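Local structure of programmed cell death 6-interacting protein (Homo sapiens, 5WA1) at residues E65-R77 with T88-E100. The protein acts as an ESCRT-associated adaptor in multivesicular body biogenesis, membrane repair and cytokinesis, its Bro1 domain, described here, binding CHMP4 proteins. Sequence-based numbering, arbitrary orientation.
Sequences EELSKLRRAAVGR and TLLRYYDQICSIE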
loop_
_atom_site.group_PDB
_atom_site.type_symbol
_atom_site.label_atom_id
_atom_site.label_comp_id
_atom_site.label_asym_id
_atom_site.label_seq_id
_atom_site.Cartn_x
_atom_site.Cartn_y
_atom_site.Cartn_z
ATOM N N GLU A 65 9.388 -14.510 -28.346
ATOM C CA GLU A 65 10.038 -15.490 -27.483
ATOM C C GLU A 65 10.561 -14.842 -26.208
ATOM O O GLU A 65 10.519 -15.448 -25.130
ATOM C CB GLU A 65 11.180 -16.167 -28.236
ATOM C CG GLU A 65 11.480 -17.556 -27.730
ATOM C CD GLU A 65 10.336 -18.509 -27.995
ATOM O OE1 GLU A 65 9.916 -18.612 -29.169
ATOM O OE2 GLU A 65 9.848 -19.137 -27.031
ATOM N N GLU A 66 11.070 -13.613 -26.309
ATOM C CA GLU A 66 11.550 -12.916 -25.119
ATOM C C GLU A 66 10.402 -12.475 -24.221
ATOM O O GLU A 66 10.584 -12.351 -23.006
ATOM C CB GLU A 66 12.405 -11.712 -25.513
ATOM C CG GLU A 66 13.810 -12.074 -25.973
ATOM C CD GLU A 66 14.594 -12.825 -24.909
ATOM O OE1 GLU A 66 14.936 -14.005 -25.141
ATOM O OE2 GLU A 66 14.860 -12.236 -23.838
ATOM N N LEU A 67 9.220 -12.228 -24.794
ATOM C CA LEU A 67 8.091 -11.814 -23.972
ATOM C C LEU A 67 7.542 -12.982 -23.162
ATOM O O LEU A 67 7.194 -12.822 -21.985
ATOM C CB LEU A 67 6.991 -11.205 -24.837
ATOM C CG LEU A 67 5.773 -10.816 -23.989
ATOM C CD1 LEU A 67 6.156 -9.785 -22.928
ATOM C CD2 LEU A 67 4.626 -10.319 -24.843
ATOM N N SER A 68 7.450 -14.160 -23.780
ATOM C CA SER A 68 7.022 -15.345 -23.045
ATOM C C SER A 68 8.003 -15.665 -21.924
ATOM O O SER A 68 7.595 -16.026 -20.812
ATOM C CB SER A 68 6.885 -16.538 -24.001
ATOM O OG SER A 68 6.098 -17.566 -23.407
ATOM N N LYS A 69 9.304 -15.538 -22.205
ATOM C CA LYS A 69 10.314 -15.708 -21.169
ATOM C C LYS A 69 10.125 -14.692 -20.054
ATOM O O LYS A 69 10.221 -15.032 -18.869
ATOM C CB LYS A 69 11.707 -15.584 -21.787
ATOM C CG LYS A 69 12.856 -15.511 -20.796
ATOM C CD LYS A 69 14.184 -15.418 -21.548
ATOM C CE LYS A 69 15.363 -15.198 -20.612
ATOM N NZ LYS A 69 16.649 -15.126 -21.367
ATOM N N LEU A 70 9.830 -13.440 -20.419
ATOM C CA LEU A 70 9.633 -12.396 -19.421
ATOM C C LEU A 70 8.434 -12.697 -18.534
ATOM O O LEU A 70 8.472 -12.431 -17.327
ATOM C CB LEU A 70 9.471 -11.033 -20.100
ATOM C CG LEU A 70 9.094 -9.853 -19.190
ATOM C CD1 LEU A 70 10.120 -9.685 -18.077
ATOM C CD2 LEU A 70 8.953 -8.565 -19.993
ATOM N N ARG A 71 7.363 -13.254 -19.107
ATOM C CA ARG A 71 6.203 -13.602 -18.291
ATOM C C ARG A 71 6.568 -14.653 -17.252
ATOM O O ARG A 71 6.193 -14.541 -16.081
ATOM C CB ARG A 71 5.048 -14.101 -19.169
ATOM C CG ARG A 71 3.790 -14.361 -18.346
ATOM C CD ARG A 71 2.619 -14.917 -19.146
ATOM N NE ARG A 71 1.376 -14.707 -18.408
ATOM C CZ ARG A 71 0.862 -15.567 -17.534
ATOM N NH1 ARG A 71 -0.274 -15.278 -16.907
ATOM N NH2 ARG A 71 1.467 -16.725 -17.295
ATOM N N ARG A 72 7.293 -15.697 -17.670
ATOM C CA ARG A 72 7.704 -16.731 -16.727
ATOM C C ARG A 72 8.535 -16.142 -15.589
ATOM O O ARG A 72 8.366 -16.526 -14.424
ATOM C CB ARG A 72 8.481 -17.830 -17.453
ATOM C CG ARG A 72 7.658 -18.599 -18.488
ATOM C CD ARG A 72 8.380 -19.859 -18.960
ATOM N NE ARG A 72 9.571 -19.563 -19.753
ATOM C CZ ARG A 72 9.574 -19.415 -21.074
ATOM N NH1 ARG A 72 8.445 -19.535 -21.762
ATOM N NH2 ARG A 72 10.706 -19.145 -21.712
ATOM N N ALA A 73 9.421 -15.193 -15.902
ATOM C CA ALA A 73 10.233 -14.575 -14.855
ATOM C C ALA A 73 9.414 -13.645 -13.960
ATOM O O ALA A 73 9.726 -13.503 -12.771
ATOM C CB ALA A 73 11.400 -13.817 -15.483
ATOM N N ALA A 74 8.376 -13.000 -14.495
ATOM C CA ALA A 74 7.609 -12.034 -13.713
ATOM C C ALA A 74 6.547 -12.683 -12.835
ATOM O O ALA A 74 6.288 -12.203 -11.726
ATOM C CB ALA A 74 6.935 -11.006 -14.629
ATOM N N VAL A 75 5.897 -13.752 -13.305
ATOM C CA VAL A 75 4.758 -14.310 -12.591
ATOM C C VAL A 75 4.851 -15.815 -12.392
ATOM O O VAL A 75 3.921 -16.411 -11.845
ATOM C CB VAL A 75 3.422 -13.945 -13.278
ATOM C CG1 VAL A 75 3.190 -12.429 -13.218
ATOM C CG2 VAL A 75 3.383 -14.440 -14.712
ATOM N N GLY A 76 5.948 -16.455 -12.801
ATOM C CA GLY A 76 6.068 -17.892 -12.641
ATOM C C GLY A 76 6.828 -18.334 -11.405
ATOM O O GLY A 76 6.629 -19.453 -10.923
ATOM N N ARG A 77 7.702 -17.473 -10.885
ATOM C CA ARG A 77 8.542 -17.803 -9.736
ATOM C C ARG A 77 8.130 -16.961 -8.537
ATOM O O ARG A 77 8.458 -15.765 -8.480
ATOM C CB ARG A 77 10.021 -17.569 -10.064
ATOM C CG ARG A 77 10.458 -18.083 -11.418
ATOM C CD ARG A 77 11.750 -17.412 -11.851
ATOM N NE ARG A 77 12.078 -17.709 -13.243
ATOM C CZ ARG A 77 13.031 -17.091 -13.937
ATOM N NH1 ARG A 77 13.752 -16.134 -13.366
ATOM N NH2 ARG A 77 13.257 -17.427 -15.198
ATOM N N THR A 88 11.277 -6.581 -12.628
ATOM C CA THR A 88 10.841 -7.550 -13.630
ATOM C C THR A 88 9.325 -7.537 -13.783
ATOM O O THR A 88 8.801 -7.543 -14.906
ATOM C CB THR A 88 11.336 -8.948 -13.263
ATOM O OG1 THR A 88 12.766 -8.945 -13.202
ATOM C CG2 THR A 88 10.879 -9.962 -14.309
ATOM N N LEU A 89 8.601 -7.507 -12.663
ATOM C CA LEU A 89 7.152 -7.351 -12.723
ATOM C C LEU A 89 6.773 -6.044 -13.404
ATOM O O LEU A 89 5.904 -6.018 -14.283
ATOM C CB LEU A 89 6.560 -7.405 -11.312
ATOM C CG LEU A 89 5.885 -8.718 -10.945
ATOM C CD1 LEU A 89 5.476 -8.708 -9.486
ATOM C CD2 LEU A 89 4.684 -8.964 -11.853
ATOM N N LEU A 90 7.396 -4.938 -12.979
ATOM C CA LEU A 90 7.103 -3.640 -13.580
ATOM C C LEU A 90 7.380 -3.659 -15.074
ATOM O O LEU A 90 6.582 -3.151 -15.873
ATOM C CB LEU A 90 7.932 -2.553 -12.908
ATOM C CG LEU A 90 7.635 -2.339 -11.426
ATOM C CD1 LEU A 90 8.559 -1.273 -10.868
ATOM C CD2 LEU A 90 6.180 -1.969 -11.233
ATOM N N ARG A 91 8.513 -4.240 -15.470
ATOM C CA ARG A 91 8.845 -4.323 -16.886
ATOM C C ARG A 91 7.795 -5.121 -17.649
ATOM O O ARG A 91 7.390 -4.733 -18.753
ATOM C CB ARG A 91 10.230 -4.943 -17.067
ATOM C CG ARG A 91 10.636 -5.079 -18.531
ATOM C CD ARG A 91 11.857 -5.972 -18.715
ATOM N NE ARG A 91 12.032 -6.340 -20.119
ATOM C CZ ARG A 91 12.901 -7.244 -20.559
ATOM N NH1 ARG A 91 13.691 -7.884 -19.705
ATOM N NH2 ARG A 91 12.977 -7.512 -21.856
ATOM N N TYR A 92 7.335 -6.236 -17.077
ATOM C CA TYR A 92 6.346 -7.045 -17.782
ATOM C C TYR A 92 5.011 -6.313 -17.895
ATOM O O TYR A 92 4.319 -6.453 -18.910
ATOM C CB TYR A 92 6.187 -8.403 -17.092
ATOM C CG TYR A 92 5.134 -9.294 -17.708
ATOM C CD1 TYR A 92 5.285 -9.788 -19.002
ATOM C CD2 TYR A 92 3.984 -9.635 -17.005
ATOM C CE1 TYR A 92 4.321 -10.597 -19.576
ATOM C CE2 TYR A 92 3.008 -10.447 -17.574
ATOM C CZ TYR A 92 3.184 -10.923 -18.859
ATOM O OH TYR A 92 2.228 -11.727 -19.435
ATOM N N TYR A 93 4.644 -5.510 -16.890
ATOM C CA TYR A 93 3.443 -4.688 -17.016
ATOM C C TYR A 93 3.591 -3.659 -18.127
ATOM O O TYR A 93 2.664 -3.459 -18.922
ATOM C CB TYR A 93 3.123 -3.989 -15.689
ATOM C CG TYR A 93 1.874 -3.146 -15.763
ATOM C CD1 TYR A 93 0.618 -3.730 -15.695
ATOM C CD2 TYR A 93 1.949 -1.764 -15.916
ATOM C CE1 TYR A 93 -0.532 -2.965 -15.767
ATOM C CE2 TYR A 93 0.801 -0.988 -15.983
ATOM C CZ TYR A 93 -0.434 -1.594 -15.909
ATOM O OH TYR A 93 -1.580 -0.831 -15.982
ATOM N N ASP A 94 4.746 -2.993 -18.202
ATOM C CA ASP A 94 4.980 -2.040 -19.283
ATOM C C ASP A 94 4.884 -2.715 -20.645
ATOM O O ASP A 94 4.318 -2.149 -21.587
ATOM C CB ASP A 94 6.351 -1.380 -19.127
ATOM C CG ASP A 94 6.392 -0.358 -18.006
ATOM O OD1 ASP A 94 5.313 0.036 -17.514
ATOM O OD2 ASP A 94 7.508 0.058 -17.627
ATOM N N GLN A 95 5.426 -3.927 -20.768
ATOM C CA GLN A 95 5.461 -4.578 -22.071
ATOM C C GLN A 95 4.057 -4.932 -22.544
ATOM O O GLN A 95 3.715 -4.698 -23.708
ATOM C CB GLN A 95 6.354 -5.816 -22.012
ATOM C CG GLN A 95 6.812 -6.314 -23.378
ATOM C CD GLN A 95 7.515 -5.240 -24.184
ATOM O OE1 GLN A 95 8.723 -5.030 -24.047
ATOM N NE2 GLN A 95 6.758 -4.552 -25.034
ATOM N N ILE A 96 3.220 -5.459 -21.648
ATOM C CA ILE A 96 1.860 -5.842 -22.021
ATOM C C ILE A 96 1.038 -4.619 -22.420
ATOM O O ILE A 96 0.296 -4.650 -23.412
ATOM C CB ILE A 96 1.197 -6.621 -20.874
ATOM C CG1 ILE A 96 1.997 -7.890 -20.562
ATOM C CG2 ILE A 96 -0.242 -6.957 -21.220
ATOM C CD1 ILE A 96 2.051 -8.885 -21.693
ATOM N N CYS A 97 1.144 -3.527 -21.658
ATOM C CA CYS A 97 0.426 -2.316 -22.037
ATOM C C CYS A 97 0.850 -1.832 -23.421
ATOM O O CYS A 97 0.011 -1.402 -24.220
ATOM C CB CYS A 97 0.640 -1.228 -20.988
ATOM S SG CYS A 97 -0.020 -1.674 -19.369
ATOM N N SER A 98 2.144 -1.930 -23.737
ATOM C CA SER A 98 2.677 -1.462 -25.013
ATOM C C SER A 98 2.324 -2.368 -26.186
ATOM O O SER A 98 2.692 -2.051 -27.321
ATOM C CB SER A 98 4.200 -1.326 -24.924
ATOM O OG SER A 98 4.575 -0.222 -24.128
ATOM N N ILE A 99 1.620 -3.472 -25.947
ATOM C CA ILE A 99 1.356 -4.457 -26.977
ATOM C C ILE A 99 -0.116 -4.510 -27.372
ATOM O O ILE A 99 -0.421 -4.828 -28.529
ATOM C CB ILE A 99 1.855 -5.840 -26.508
ATOM C CG1 ILE A 99 3.370 -5.916 -26.686
ATOM C CG2 ILE A 99 1.164 -6.984 -27.233
ATOM C CD1 ILE A 99 3.998 -7.094 -26.012
ATOM N N GLU A 100 -1.030 -4.173 -26.461
ATOM C CA GLU A 100 -2.456 -4.124 -26.779
ATOM C C GLU A 100 -2.769 -3.409 -28.089
ATOM O O GLU A 100 -3.574 -3.934 -28.872
ATOM C CB GLU A 100 -3.210 -3.484 -25.605
ATOM C CG GLU A 100 -4.678 -3.217 -25.883
ATOM C CD GLU A 100 -5.389 -2.588 -24.703
ATOM O OE1 GLU A 100 -4.729 -2.342 -23.670
ATOM O OE2 GLU A 100 -6.609 -2.339 -24.812
#
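Tyr92 and Leu70 interlock as reciprocal knobs-into-holes where helices 56-75 and 83-97 of the Bro1 domain, successive in the chain, pack as a splayed helical hairpin, the local axes 8.6 Å apart at closest approach and their N-to-C directions 137° apart. The Tyr92 ring, swung opposite the backbone N at chi1 177°, projects toward helix 56-75, into the hole formed by Leu67, Leu70, Arg71 and Ala74. Arg71 CA makes a CH-pi contact over one ring face, 4.0 Å from the Tyr92 ring centroid, while Ile96 CG1 of the tyrosine's own helix sits over the rim of the opposite face. Leu67 CD1 meets the ring edge near CE1, the two side chains crossing almost perpendicularly. Leu70 in turn fills the hole among Thr88, Arg91, Tyr92 and Gln95: its CD2 lies over a face of the Arg91 guanidinium, and Leu70 and Thr88 pass in opposite directions, with Leu70 CD1 against Thr88 CG2. Toward the connection between the helices, Ala74 lets the backbones close to 4.8 Å between its CA and that of Leu89. Arg71 CD lies 3.2 Å from Tyr92 OH, which sits at the guanidinium edge near its plane; guanidinium and ring planes are 81° apart. Glu140 on helix 137-157 forms a salt bridge with Arg71 NE and a hydrogen bond with Tyr92 OH, tying both helices to a third. At the far end Leu67 and Ile99 meet tip to tip, a tight contact of 3.5 Å between Leu67 CD2 and Ile99 CD1.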